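Long-range contacts in protein Cdhr2 (Mus musculus, PDB 5CYX), which probably joins adjacent microvilli through calcium-dependent heterophilic adhesion, this fragment being the first three cadherin repeats of its extracellular part: residues 26-31 and 55-60; 76-81 and 89-94; 185-190 and 201-206; 218-223 and 314-319; 255-260 and 300-305. All blocks are in the same frame, centred on the assembly; numbering follows the deposited sequence.

Contact 1: 26-31 and 55-60; sequences AFWLVA and ANTGEV
Val60 presses its beta-branched side chain over one face of the Phe27 ring, while Trp28, on the other face of the sheet, lies across Glu59. Val60 CB stands 4.1 Å from the centroid of the Phe27 ring, a CH-pi contact. Val60 CG2 also reaches Leu29 CD1, at 3.9 Å. With CG1 anti to the backbone N (chi1 -176°), Val60 can offer both methyls to the ring, a compact fit suiting its buried place. The wide, flat Trp28 indole lies over the aliphatic part of Glu59: Glu59 CB comes to 3.4 Å from Trp28 CZ3, and Thr57 O meets the indole edge. Pro5 of the third subunit packs on the same tryptophan. With only an alanine methyl in place of the Trp28 indole, the CB and CG of Glu59 are likely to lose their aromatic cover, leaving that side chain freer to swing. Gly58, at positive phi, turns the chain into the strand where a CB would run into Leu29 O and the preceding carbonyl, and its O accepts from Leu29 N at 2.9 Å. Val60 O takes two donors in its carbonyl plane, Ala26 N at 2.8 Å and Phe27 N at 3.2 Å. Two residues thus face one, a classic beta bulge in strand 25-30 of the first cadherin repeat, outermost within its own chain but continued by an antiparallel strand of the second subunit.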
# COMPACT_ATOMS: atom_id res chain seq x y z
N ALA A 26 -15.89 -36.03 28.99
CA ALA A 26 -15.29 -34.76 29.28
C ALA A 26 -14.30 -34.91 30.45
O ALA A 26 -13.25 -34.27 30.47
CB ALA A 26 -16.33 -33.77 29.62
N PHE A 27 -14.68 -35.73 31.42
CA PHE A 27 -13.88 -35.99 32.59
C PHE A 27 -14.57 -36.98 33.52
O PHE A 27 -15.77 -37.34 33.32
CB PHE A 27 -13.58 -34.69 33.34
CG PHE A 27 -14.79 -33.89 33.69
CD1 PHE A 27 -15.50 -34.16 34.84
CD2 PHE A 27 -15.21 -32.85 32.89
CE1 PHE A 27 -16.63 -33.39 35.20
CE2 PHE A 27 -16.34 -32.08 33.23
CZ PHE A 27 -17.05 -32.36 34.38
N TRP A 28 -13.80 -37.39 34.53
CA TRP A 28 -14.20 -38.27 35.62
C TRP A 28 -14.21 -37.50 36.91
O TRP A 28 -13.22 -36.82 37.23
CB TRP A 28 -13.18 -39.40 35.80
CG TRP A 28 -13.11 -40.35 34.68
CD1 TRP A 28 -12.32 -40.25 33.60
CD2 TRP A 28 -13.88 -41.53 34.52
NE1 TRP A 28 -12.54 -41.32 32.76
CE2 TRP A 28 -13.50 -42.12 33.30
CE3 TRP A 28 -14.85 -42.16 35.31
CZ2 TRP A 28 -14.04 -43.29 32.84
CZ3 TRP A 28 -15.41 -43.36 34.83
CH2 TRP A 28 -15.02 -43.89 33.60
N LEU A 29 -15.30 -37.63 37.67
CA LEU A 29 -15.35 -37.16 39.04
C LEU A 29 -14.87 -38.29 39.93
O LEU A 29 -15.32 -39.43 39.77
CB LEU A 29 -16.77 -36.78 39.42
CG LEU A 29 -17.38 -35.59 38.69
CD1 LEU A 29 -18.90 -35.61 38.83
CD2 LEU A 29 -16.78 -34.29 39.18
N VAL A 30 -13.94 -37.98 40.84
CA VAL A 30 -13.33 -38.94 41.77
C VAL A 30 -13.34 -38.29 43.18
O VAL A 30 -13.18 -37.10 43.27
CB VAL A 30 -11.87 -39.22 41.30
CG1 VAL A 30 -11.08 -40.04 42.31
CG2 VAL A 30 -11.86 -39.90 39.94
N ALA A 31 -13.55 -39.06 44.25
CA ALA A 31 -13.28 -38.59 45.67
C ALA A 31 -11.83 -38.97 46.00
O ALA A 31 -11.40 -39.94 45.44
CB ALA A 31 -14.26 -39.26 46.61
N ALA A 55 -23.71 -41.94 37.75
CA ALA A 55 -23.82 -41.67 39.18
C ALA A 55 -22.92 -42.55 40.01
O ALA A 55 -22.48 -42.13 41.05
CB ALA A 55 -25.27 -41.78 39.64
N ASN A 56 -22.61 -43.74 39.51
CA ASN A 56 -21.83 -44.71 40.25
C ASN A 56 -20.35 -44.62 39.95
O ASN A 56 -19.54 -44.70 40.87
CB ASN A 56 -22.32 -46.13 39.96
CG ASN A 56 -23.77 -46.32 40.32
OD1 ASN A 56 -24.59 -46.67 39.47
ND2 ASN A 56 -24.11 -46.03 41.57
N THR A 57 -19.99 -44.45 38.68
CA THR A 57 -18.61 -44.50 38.27
C THR A 57 -17.93 -43.15 38.21
O THR A 57 -16.71 -43.10 38.17
CB THR A 57 -18.43 -45.19 36.90
OG1 THR A 57 -18.79 -44.28 35.86
CG2 THR A 57 -19.23 -46.48 36.82
N GLY A 58 -18.70 -42.07 38.12
CA GLY A 58 -18.16 -40.71 38.03
C GLY A 58 -17.85 -40.25 36.61
O GLY A 58 -17.39 -39.11 36.40
N GLU A 59 -18.08 -41.13 35.64
CA GLU A 59 -17.88 -40.82 34.23
C GLU A 59 -18.80 -39.66 33.82
O GLU A 59 -20.01 -39.76 33.97
CB GLU A 59 -18.22 -42.05 33.38
CG GLU A 59 -17.81 -41.94 31.93
CD GLU A 59 -18.42 -43.05 31.08
OE1 GLU A 59 -19.66 -43.06 30.84
OE2 GLU A 59 -17.66 -43.91 30.65
N VAL A 60 -18.23 -38.59 33.30
CA VAL A 60 -18.99 -37.46 32.79
C VAL A 60 -18.75 -37.25 31.33
O VAL A 60 -17.66 -36.86 30.93
CB VAL A 60 -18.69 -36.13 33.52
CG1 VAL A 60 -19.60 -35.03 32.99
CG2 VAL A 60 -18.83 -36.30 35.01

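Contact 2: 76-81 and 89-94; sequences ITISTS and AEMQVI
The beta hairpin of strands 73-81 and 86-96, in the middle of a four-stranded sheet of the first cadherin repeat, sets Ile76 opposite Met91 and Ile78 opposite Ala89. Both are antiparallel hydrogen-bonded pairs. Ile76 N reaches Met91 O at 2.9 Å, and Met91 N returns to Ile76 O at 3.0 Å; Ile78 and Ala89 exchange a similar pair of bonds. Between them Thr77 and Glu90 form a non-hydrogen-bonded pair, their side chains on the other face of the sheet. There the threonine hydroxyl OG1 lies 3.9 Å from Glu90 CG, and polar residues suit this more open face. The face carrying the isoleucines is apolar and largely buried. Ile76 lies alongside Met91, its CG1 3.8 Å from Met91 CB, because CG1 is set between the backbone N and the carbonyl carbon (chi1 51°); its CD1 then extends to Val93 CG2. The strand 40-44 flanks the hairpin beyond Ile78, and strand 13-17 lies beyond Val93. Phe7 of the second subunit packs on Ile78 and Ala89, and Val9 of that subunit on Met91. The methionine chain is flexible enough to bend at chi2 and chi3, and Ile78 CD1 touches it at two points, 3.8 Å from Met91 CB and 3.8 Å from Met91 SD.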
# COMPACT_ATOMS: atom_id res chain seq x y z
N ILE A 76 -21.28 -25.02 36.86
CA ILE A 76 -22.07 -26.20 37.17
C ILE A 76 -22.00 -26.47 38.66
O ILE A 76 -21.09 -26.04 39.32
CB ILE A 76 -21.59 -27.45 36.39
CG1 ILE A 76 -20.08 -27.64 36.54
CG2 ILE A 76 -21.96 -27.29 34.94
CD1 ILE A 76 -19.54 -28.94 35.95
N THR A 77 -22.98 -27.19 39.17
CA THR A 77 -22.94 -27.68 40.54
C THR A 77 -22.72 -29.20 40.48
O THR A 77 -23.50 -29.93 39.84
CB THR A 77 -24.24 -27.28 41.31
OG1 THR A 77 -24.34 -25.84 41.34
CG2 THR A 77 -24.22 -27.80 42.73
N ILE A 78 -21.67 -29.64 41.13
CA ILE A 78 -21.38 -31.04 41.31
C ILE A 78 -21.75 -31.45 42.73
O ILE A 78 -21.49 -30.72 43.69
CB ILE A 78 -19.88 -31.31 41.06
CG1 ILE A 78 -19.55 -31.03 39.59
CG2 ILE A 78 -19.54 -32.76 41.39
CD1 ILE A 78 -18.09 -30.74 39.35
N SER A 79 -22.29 -32.65 42.86
CA SER A 79 -22.75 -33.19 44.13
C SER A 79 -22.20 -34.59 44.35
O SER A 79 -22.03 -35.36 43.39
CB SER A 79 -24.25 -33.23 44.13
OG SER A 79 -24.71 -34.12 43.11
N THR A 80 -21.89 -34.91 45.59
CA THR A 80 -21.55 -36.27 46.01
C THR A 80 -22.46 -36.62 47.17
O THR A 80 -22.77 -35.75 47.99
CB THR A 80 -20.12 -36.38 46.60
OG1 THR A 80 -19.94 -35.28 47.51
CG2 THR A 80 -19.02 -36.44 45.53
N SER A 81 -22.86 -37.88 47.24
CA SER A 81 -23.73 -38.37 48.29
C SER A 81 -23.23 -39.71 48.81
O SER A 81 -22.86 -40.59 48.03
CB SER A 81 -25.17 -38.52 47.78
OG SER A 81 -25.97 -39.10 48.79
N ALA A 89 -20.29 -28.64 45.47
CA ALA A 89 -19.44 -27.50 45.16
C ALA A 89 -19.73 -27.01 43.74
O ALA A 89 -20.15 -27.79 42.86
CB ALA A 89 -17.98 -27.87 45.32
N GLU A 90 -19.53 -25.72 43.52
CA GLU A 90 -19.58 -25.16 42.17
C GLU A 90 -18.24 -25.33 41.49
O GLU A 90 -17.19 -25.35 42.13
CB GLU A 90 -20.00 -23.71 42.19
CG GLU A 90 -21.43 -23.54 42.68
CD GLU A 90 -21.90 -22.11 42.71
OE1 GLU A 90 -21.07 -21.20 42.94
OE2 GLU A 90 -23.11 -21.88 42.52
N MET A 91 -18.30 -25.49 40.18
CA MET A 91 -17.14 -25.69 39.32
C MET A 91 -17.39 -24.80 38.14
O MET A 91 -18.51 -24.74 37.62
CB MET A 91 -17.13 -27.13 38.83
CG MET A 91 -15.92 -27.58 38.04
SD MET A 91 -14.91 -28.68 39.05
CE MET A 91 -13.27 -28.00 38.78
N GLN A 92 -16.37 -24.10 37.71
CA GLN A 92 -16.47 -23.36 36.49
C GLN A 92 -15.93 -24.14 35.26
O GLN A 92 -14.90 -24.80 35.35
CB GLN A 92 -15.72 -22.05 36.62
CG GLN A 92 -16.08 -21.08 35.51
CD GLN A 92 -15.34 -19.77 35.64
OE1 GLN A 92 -14.13 -19.75 35.92
NE2 GLN A 92 -16.05 -18.67 35.41
N VAL A 93 -16.64 -24.01 34.14
CA VAL A 93 -16.22 -24.55 32.86
C VAL A 93 -15.74 -23.39 31.96
O VAL A 93 -16.52 -22.52 31.63
CB VAL A 93 -17.36 -25.35 32.20
CG1 VAL A 93 -16.88 -25.95 30.90
CG2 VAL A 93 -17.83 -26.45 33.13
N ILE A 94 -14.42 -23.35 31.66
CA ILE A 94 -13.89 -22.48 30.64
C ILE A 94 -13.99 -23.24 29.30
O ILE A 94 -13.46 -24.35 29.16
CB ILE A 94 -12.43 -22.08 30.95
CG1 ILE A 94 -12.29 -21.47 32.37
CG2 ILE A 94 -11.87 -21.11 29.93
CD1 ILE A 94 -13.30 -20.36 32.66

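Contact 3: 185-190 and 201-206; sequences LKACDS and QCSQPV. With CA (calcium ion), chain D.
Asp189 reaches to two partners at once, the backbone of Gln201 and a calcium ion. Its CB stands 3.9 Å from the calcium without binding it, and CG is set between the backbone N and the carbonyl carbon (chi1 56°), which turns the carboxylate toward Gln201. OD1 accepts from Gln201 N at 2.9 Å, on its syn side though 35° out of the carboxylate plane, and also takes Gly191 N. OD2 binds the calcium at 2.5 Å and rests against Gln201 CB. An aspartate suits the spot because its short chain lets one carboxylate hold metal and loop together, OD1 mainly the backbone N-H and OD2 the calcium. Gln201, whose amide NE2 bonds to Asn99 O, returns its own O to Asp189 N. One residue along, the disulfide Cys188 SG to Cys202 SG, at 2.2 Å, ties the loop before strand 206-213 covalently to the strand. Farther on, Ser203 OG accepts from Ala187 N at 3.1 Å and donates to Gln204 O, so a serine hydroxyl stands in for a backbone carbonyl where the register shifts by one residue. Regular pairing resumes at Leu185 and Val206. Asn99, Asn101, Asp131, Asp133 and Ala137 complete the metal's protein ligands: this is the interrepeat calcium site of cadherins, here fixing the second repeat to the linker that follows the first.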
# COMPACT_ATOMS: atom_id res chain seq x y z
N LEU A 185 -11.69 -13.30 -5.68
CA LEU A 185 -10.95 -13.21 -4.39
C LEU A 185 -11.36 -14.30 -3.44
O LEU A 185 -12.42 -14.94 -3.60
CB LEU A 185 -11.22 -11.89 -3.66
CG LEU A 185 -11.48 -10.66 -4.48
CD1 LEU A 185 -11.79 -9.49 -3.52
CD2 LEU A 185 -10.27 -10.32 -5.31
N LYS A 186 -10.53 -14.51 -2.43
CA LYS A 186 -10.96 -15.19 -1.21
C LYS A 186 -10.36 -14.54 0.04
O LYS A 186 -9.49 -13.70 -0.05
CB LYS A 186 -10.69 -16.69 -1.23
CG LYS A 186 -9.22 -17.04 -1.33
CD LYS A 186 -8.95 -18.55 -1.15
CE LYS A 186 -7.44 -18.75 -0.96
NZ LYS A 186 -6.97 -20.17 -1.06
N ALA A 187 -10.92 -14.92 1.18
CA ALA A 187 -10.46 -14.47 2.46
C ALA A 187 -10.22 -15.72 3.28
O ALA A 187 -11.07 -16.59 3.29
CB ALA A 187 -11.50 -13.55 3.13
N CYS A 188 -9.05 -15.82 3.92
CA CYS A 188 -8.78 -16.88 4.88
C CYS A 188 -8.47 -16.28 6.24
O CYS A 188 -8.14 -15.10 6.35
CB CYS A 188 -7.61 -17.77 4.43
SG CYS A 188 -7.81 -18.40 2.75
N ASP A 189 -8.59 -17.08 7.28
CA ASP A 189 -8.12 -16.65 8.55
C ASP A 189 -6.60 -16.95 8.58
O ASP A 189 -6.02 -17.53 7.62
CB ASP A 189 -8.93 -17.24 9.72
CG ASP A 189 -8.98 -18.74 9.73
OD1 ASP A 189 -7.98 -19.36 9.33
OD2 ASP A 189 -10.04 -19.32 10.09
N SER A 190 -5.99 -16.64 9.70
CA SER A 190 -4.55 -16.74 9.87
C SER A 190 -4.21 -18.03 10.66
O SER A 190 -3.15 -18.19 11.20
CB SER A 190 -4.03 -15.48 10.59
OG SER A 190 -4.43 -14.27 9.93
N GLN A 201 -9.11 -21.61 7.86
CA GLN A 201 -10.41 -21.65 7.12
C GLN A 201 -10.46 -20.60 6.03
O GLN A 201 -9.93 -19.50 6.22
CB GLN A 201 -11.58 -21.44 8.07
CG GLN A 201 -11.64 -22.43 9.22
CD GLN A 201 -12.42 -23.68 8.90
OE1 GLN A 201 -12.82 -23.91 7.76
NE2 GLN A 201 -12.64 -24.49 9.92
N CYS A 202 -11.10 -20.94 4.90
CA CYS A 202 -11.24 -20.00 3.76
C CYS A 202 -12.71 -19.72 3.39
O CYS A 202 -13.60 -20.50 3.69
CB CYS A 202 -10.42 -20.49 2.53
SG CYS A 202 -8.58 -20.45 2.75
N SER A 203 -12.97 -18.56 2.81
CA SER A 203 -14.31 -18.19 2.41
C SER A 203 -14.69 -18.87 1.13
O SER A 203 -13.86 -19.46 0.46
CB SER A 203 -14.38 -16.71 2.12
OG SER A 203 -13.64 -16.43 0.95
N GLN A 204 -15.97 -18.72 0.76
CA GLN A 204 -16.39 -19.03 -0.60
C GLN A 204 -15.76 -17.96 -1.53
O GLN A 204 -15.53 -16.85 -1.10
CB GLN A 204 -17.94 -19.08 -0.73
CG GLN A 204 -18.67 -17.74 -0.54
CD GLN A 204 -20.22 -17.84 -0.74
OE1 GLN A 204 -20.69 -18.52 -1.65
NE2 GLN A 204 -20.98 -17.13 0.09
N PRO A 205 -15.55 -18.29 -2.82
CA PRO A 205 -15.07 -17.30 -3.80
C PRO A 205 -16.01 -16.12 -3.87
O PRO A 205 -17.23 -16.28 -3.74
CB PRO A 205 -15.15 -18.05 -5.15
CG PRO A 205 -15.36 -19.47 -4.81
CD PRO A 205 -16.08 -19.49 -3.51
N VAL A 206 -15.43 -14.95 -4.14
CA VAL A 206 -16.19 -13.74 -4.34
C VAL A 206 -15.63 -13.06 -5.58
O VAL A 206 -14.45 -13.21 -5.88
CB VAL A 206 -16.05 -12.93 -3.03
CG1 VAL A 206 -15.22 -11.65 -3.17
CG2 VAL A 206 -17.38 -12.78 -2.34
CA CA D . -11.89 -18.79 11.69

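Contact 4: 218-223 and 314-319; sequences LDPRFI and AKASMW. With CA (calcium ion), chain F.
Phe222 and Met318 meet between the two sheets of the beta sandwich that forms the third cadherin repeat. The short strand 220-222 belongs to one sheet and strand 315-324 to the other, their axes 6.3 Å apart and only 19° from parallel. Packing is close at both Phe222 and Ala316. Met318 comes over one face of the ring, a Met-aromatic contact with SD 3.7 Å from the Phe222 centroid, and CG above the same face in a CH-pi contact. With CG between the backbone N and the carbonyl carbon (chi1 68°) and the chain extended beyond, Met318 lays its polarisable sulfur on the flat ring face that suits it. A serine in place of Phe222 would probably leave Met318 SD without its aromatic face and open a gap between the sheets. Ala316 CB lies 3.1 Å from Pro220 O, an approach that suits a small residue. Toward solvent the contact loosens. Asp219 and Lys315 are exposed, and a water joins them, accepting from Lys315 N at 3.1 Å and giving a weak bond to Asp219 OD2. At the very start of segment 218-223, Leu218 uses its backbone O to bind a calcium ion at 2.3 Å.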
# COMPACT_ATOMS: atom_id res chain seq x y z
N LEU A 218 -6.30 10.06 -26.39
CA LEU A 218 -5.69 9.56 -27.59
C LEU A 218 -6.15 10.46 -28.71
O LEU A 218 -7.35 10.83 -28.82
CB LEU A 218 -6.11 8.11 -27.82
CG LEU A 218 -5.61 7.10 -26.78
CD1 LEU A 218 -6.27 5.76 -27.02
CD2 LEU A 218 -4.09 6.95 -26.89
N ASP A 219 -5.20 10.83 -29.56
CA ASP A 219 -5.48 11.71 -30.69
C ASP A 219 -6.29 10.97 -31.77
O ASP A 219 -6.31 9.74 -31.79
CB ASP A 219 -4.17 12.29 -31.28
CG ASP A 219 -3.54 13.38 -30.39
OD1 ASP A 219 -4.22 13.94 -29.49
OD2 ASP A 219 -2.35 13.69 -30.62
N PRO A 220 -6.98 11.72 -32.65
CA PRO A 220 -7.65 11.12 -33.81
C PRO A 220 -6.70 10.60 -34.89
O PRO A 220 -5.60 11.12 -35.02
CB PRO A 220 -8.44 12.29 -34.38
CG PRO A 220 -7.63 13.47 -34.02
CD PRO A 220 -7.11 13.18 -32.64
N ARG A 221 -7.14 9.61 -35.66
CA ARG A 221 -6.34 9.03 -36.76
C ARG A 221 -7.09 8.97 -38.08
O ARG A 221 -8.21 8.47 -38.15
CB ARG A 221 -5.95 7.60 -36.41
CG ARG A 221 -4.83 7.51 -35.41
CD ARG A 221 -4.69 6.08 -34.91
NE ARG A 221 -3.29 5.71 -34.71
CZ ARG A 221 -2.40 5.45 -35.68
NH1 ARG A 221 -1.15 5.14 -35.33
NH2 ARG A 221 -2.72 5.51 -36.97
N PHE A 222 -6.44 9.44 -39.13
CA PHE A 222 -7.00 9.32 -40.46
C PHE A 222 -7.19 7.86 -40.87
O PHE A 222 -6.44 6.99 -40.45
CB PHE A 222 -6.12 10.04 -41.48
CG PHE A 222 -6.22 11.53 -41.38
CD1 PHE A 222 -7.23 12.21 -42.05
CD2 PHE A 222 -5.32 12.25 -40.59
CE1 PHE A 222 -7.33 13.58 -41.94
CE2 PHE A 222 -5.44 13.63 -40.47
CZ PHE A 222 -6.44 14.29 -41.15
N ILE A 223 -8.22 7.61 -41.66
CA ILE A 223 -8.57 6.27 -42.11
C ILE A 223 -7.53 5.69 -43.08
O ILE A 223 -7.26 4.50 -43.04
CB ILE A 223 -10.00 6.30 -42.76
CG1 ILE A 223 -11.05 6.60 -41.68
CG2 ILE A 223 -10.34 4.99 -43.47
CD1 ILE A 223 -10.94 5.77 -40.42
N ALA A 314 -6.86 17.78 -29.36
CA ALA A 314 -6.51 16.45 -29.83
C ALA A 314 -6.62 16.54 -31.34
O ALA A 314 -7.74 16.69 -31.87
CB ALA A 314 -7.47 15.42 -29.26
N LYS A 315 -5.47 16.46 -32.00
CA LYS A 315 -5.32 16.75 -33.43
C LYS A 315 -4.49 15.71 -34.13
O LYS A 315 -3.70 15.01 -33.51
CB LYS A 315 -4.58 18.07 -33.65
CG LYS A 315 -5.24 19.31 -33.04
CD LYS A 315 -4.42 20.56 -33.37
CE LYS A 315 -3.14 20.61 -32.54
NZ LYS A 315 -2.23 21.67 -33.05
N ALA A 316 -4.63 15.67 -35.44
CA ALA A 316 -3.71 14.94 -36.31
C ALA A 316 -3.72 15.62 -37.65
O ALA A 316 -4.69 16.33 -37.99
CB ALA A 316 -4.12 13.48 -36.45
N SER A 317 -2.66 15.42 -38.42
CA SER A 317 -2.52 16.09 -39.70
C SER A 317 -1.97 15.19 -40.78
O SER A 317 -1.30 14.21 -40.50
CB SER A 317 -1.65 17.34 -39.56
OG SER A 317 -0.35 16.97 -39.15
N MET A 318 -2.27 15.54 -42.03
CA MET A 318 -1.62 14.90 -43.16
C MET A 318 -1.85 15.68 -44.41
O MET A 318 -2.73 16.56 -44.47
CB MET A 318 -2.13 13.48 -43.38
CG MET A 318 -3.58 13.41 -43.84
SD MET A 318 -3.95 11.65 -43.80
CE MET A 318 -5.17 11.56 -45.05
N TRP A 319 -1.05 15.30 -45.41
CA TRP A 319 -0.99 15.90 -46.73
C TRP A 319 -1.81 15.10 -47.72
O TRP A 319 -1.83 13.86 -47.67
CB TRP A 319 0.48 15.94 -47.22
CG TRP A 319 1.25 16.94 -46.47
CD1 TRP A 319 1.93 16.73 -45.32
CD2 TRP A 319 1.39 18.33 -46.77
NE1 TRP A 319 2.49 17.90 -44.88
CE2 TRP A 319 2.18 18.90 -45.76
CE3 TRP A 319 0.90 19.16 -47.81
CZ2 TRP A 319 2.53 20.25 -45.74
CZ3 TRP A 319 1.25 20.51 -47.80
CH2 TRP A 319 2.06 21.04 -46.76
CA CA F . -9.55 11.42 -28.42
O HOH W 1 -2.81 16.53 -30.47
O HOH W 2 -8.45 13.09 -26.84
O HOH W 3 -11.76 11.57 -27.25

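Contact 5: 255-260 and 300-305. With CA (calcium ion), chain F.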
# COMPACT_ATOMS: atom_id res chain seq x y z
N ASP A 255 -15.64 10.93 -30.16
CA ASP A 255 -15.87 12.37 -30.20
C ASP A 255 -15.95 12.75 -31.67
O ASP A 255 -15.25 12.18 -32.49
CB ASP A 255 -14.66 13.09 -29.55
CG ASP A 255 -14.93 14.56 -29.18
OD1 ASP A 255 -16.03 15.08 -29.42
OD2 ASP A 255 -14.01 15.20 -28.64
N ILE A 256 -16.78 13.74 -32.00
CA ILE A 256 -16.86 14.27 -33.34
C ILE A 256 -15.52 14.93 -33.76
O ILE A 256 -14.83 15.52 -32.92
CB ILE A 256 -17.99 15.32 -33.46
CG1 ILE A 256 -19.36 14.67 -33.17
CG2 ILE A 256 -18.02 15.92 -34.86
CD1 ILE A 256 -20.52 15.65 -33.15
N VAL A 257 -15.20 14.87 -35.05
CA VAL A 257 -13.99 15.51 -35.56
C VAL A 257 -14.32 16.59 -36.58
O VAL A 257 -15.20 16.39 -37.41
CB VAL A 257 -13.05 14.45 -36.20
CG1 VAL A 257 -11.92 15.14 -36.91
CG2 VAL A 257 -12.54 13.52 -35.14
N THR A 258 -13.60 17.71 -36.53
CA THR A 258 -13.65 18.72 -37.58
C THR A 258 -12.30 18.83 -38.25
O THR A 258 -11.32 18.26 -37.80
CB THR A 258 -14.09 20.09 -37.07
OG1 THR A 258 -13.15 20.56 -36.11
CG2 THR A 258 -15.41 19.99 -36.41
N TYR A 259 -12.26 19.55 -39.36
CA TYR A 259 -11.09 19.56 -40.25
C TYR A 259 -10.82 21.00 -40.63
O TYR A 259 -11.71 21.81 -40.65
CB TYR A 259 -11.38 18.75 -41.52
CG TYR A 259 -11.85 17.33 -41.23
CD1 TYR A 259 -13.21 17.02 -41.03
CD2 TYR A 259 -10.94 16.31 -41.14
CE1 TYR A 259 -13.61 15.71 -40.73
CE2 TYR A 259 -11.34 15.03 -40.85
CZ TYR A 259 -12.64 14.71 -40.67
OH TYR A 259 -12.90 13.39 -40.37
N SER A 260 -9.57 21.31 -40.91
CA SER A 260 -9.19 22.59 -41.52
C SER A 260 -7.95 22.32 -42.38
O SER A 260 -7.24 21.37 -42.15
CB SER A 260 -8.89 23.65 -40.45
OG SER A 260 -7.92 23.15 -39.53
N VAL A 300 -4.20 18.75 -44.33
CA VAL A 300 -5.44 18.70 -43.60
C VAL A 300 -5.17 18.31 -42.14
O VAL A 300 -4.46 17.33 -41.84
CB VAL A 300 -6.43 17.72 -44.26
CG1 VAL A 300 -7.66 17.52 -43.39
CG2 VAL A 300 -6.84 18.23 -45.62
N THR A 301 -5.77 19.10 -41.26
CA THR A 301 -5.66 18.91 -39.82
C THR A 301 -7.06 18.55 -39.33
O THR A 301 -8.01 19.21 -39.69
CB THR A 301 -5.18 20.21 -39.14
OG1 THR A 301 -3.85 20.49 -39.57
CG2 THR A 301 -5.20 20.09 -37.63
N ALA A 302 -7.14 17.46 -38.57
CA ALA A 302 -8.36 17.00 -37.94
C ALA A 302 -8.23 17.28 -36.46
O ALA A 302 -7.21 16.98 -35.88
CB ALA A 302 -8.54 15.50 -38.18
N THR A 303 -9.27 17.83 -35.87
CA THR A 303 -9.28 18.23 -34.47
C THR A 303 -10.58 17.73 -33.84
O THR A 303 -11.67 17.96 -34.38
CB THR A 303 -9.23 19.77 -34.34
OG1 THR A 303 -8.15 20.29 -35.13
CG2 THR A 303 -9.04 20.21 -32.93
N GLU A 304 -10.47 17.05 -32.70
CA GLU A 304 -11.62 16.62 -31.94
C GLU A 304 -12.34 17.85 -31.42
O GLU A 304 -11.75 18.90 -31.24
CB GLU A 304 -11.22 15.67 -30.81
CG GLU A 304 -10.72 14.34 -31.36
CD GLU A 304 -10.22 13.37 -30.31
OE1 GLU A 304 -10.53 13.49 -29.13
OE2 GLU A 304 -9.56 12.39 -30.68
N LYS A 305 -13.63 17.72 -31.19
CA LYS A 305 -14.41 18.88 -30.79
C LYS A 305 -14.18 19.24 -29.35
O LYS A 305 -14.19 20.41 -29.01
CB LYS A 305 -15.89 18.66 -31.08
CG LYS A 305 -16.21 18.80 -32.57
CD LYS A 305 -17.69 19.01 -32.87
CE LYS A 305 -18.16 20.42 -32.57
NZ LYS A 305 -19.64 20.52 -32.78
CA CA F . -9.55 11.42 -28.42
O HOH W 4 -12.76 14.07 -26.74
O HOH W 5 -8.81 21.03 -37.64
O HOH W 2 -8.45 13.09 -26.84
O HOH W 3 -11.76 11.57 -27.25
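Val257, Tyr259, Ala302 and Val300 make the apolar centre of the contact. Val257 CG1 comes 3.6 Å from Ala302 CB, since with CG1 anti to the backbone N (chi1 171°) this methyl points along the strand toward the alanine. The same CG1 sits over one face of the Tyr259 ring. Ala302 CB touches Tyr259 CE2 at 3.9 Å; the small methyl suits the close approach of Val257 and the ring. Phe222 also packs against Val300 and Ala302. The tyrosine suits a place where apolar core gives way to backbone, for its OH bonds to Ala246 N. Strands 257-264 and 295-304 are antiparallel neighbours in one of the two sheets of the third cadherin repeat, a Greek-key beta sandwich. Thr258 and Thr303 exchange backbone bonds, as do Ser260 and Thr301, with Thr301 N reaching Ser260 O at 2.8 Å. On the face of these four residues, one water lies 3.0 Å from Ser260 OG and 2.7 Å from Thr303 OG1, and donates to Thr301 O, while Thr301 OG1 bonds to Ser262 OG. At the far end, Lys305, bent at chi3, lays its methylenes alongside Ile256, its CD 3.7 Å from Ile256 CG2. Asp255 bonds to Asn306 N through OD2. Glu304 holds the calcium with both carboxylate oxygens, OE1 at 2.4 Å and OE2 at 2.5 Å, in a site shared with Asp248, Asp250 and Leu218.

Overall arrangement
The five contacts follow the rod of three repeats. Contacts 1 and 2 belong to the first repeat and to its two facing sheets, meeting where Leu29 CD2 lies 3.8 Å from Ile78 CD1; both adjoin other subunits. Contact 1 is the buried one, whereas contacts 2, 3, 4 and 5 are partly buried. Contact 3, in the second repeat, about 42 Å from contact 1 between centres, adds a disulfide and a calcium ligand to a smaller apolar pairing. Contacts 4 and 5, centres about 8 Å apart, share the third repeat: strands 295-304 and 315-324 are neighbours, and one calcium ion takes Leu218 and Glu304. Contact 4 joins sheets through side chains; contact 5 pairs strands by backbone bonds.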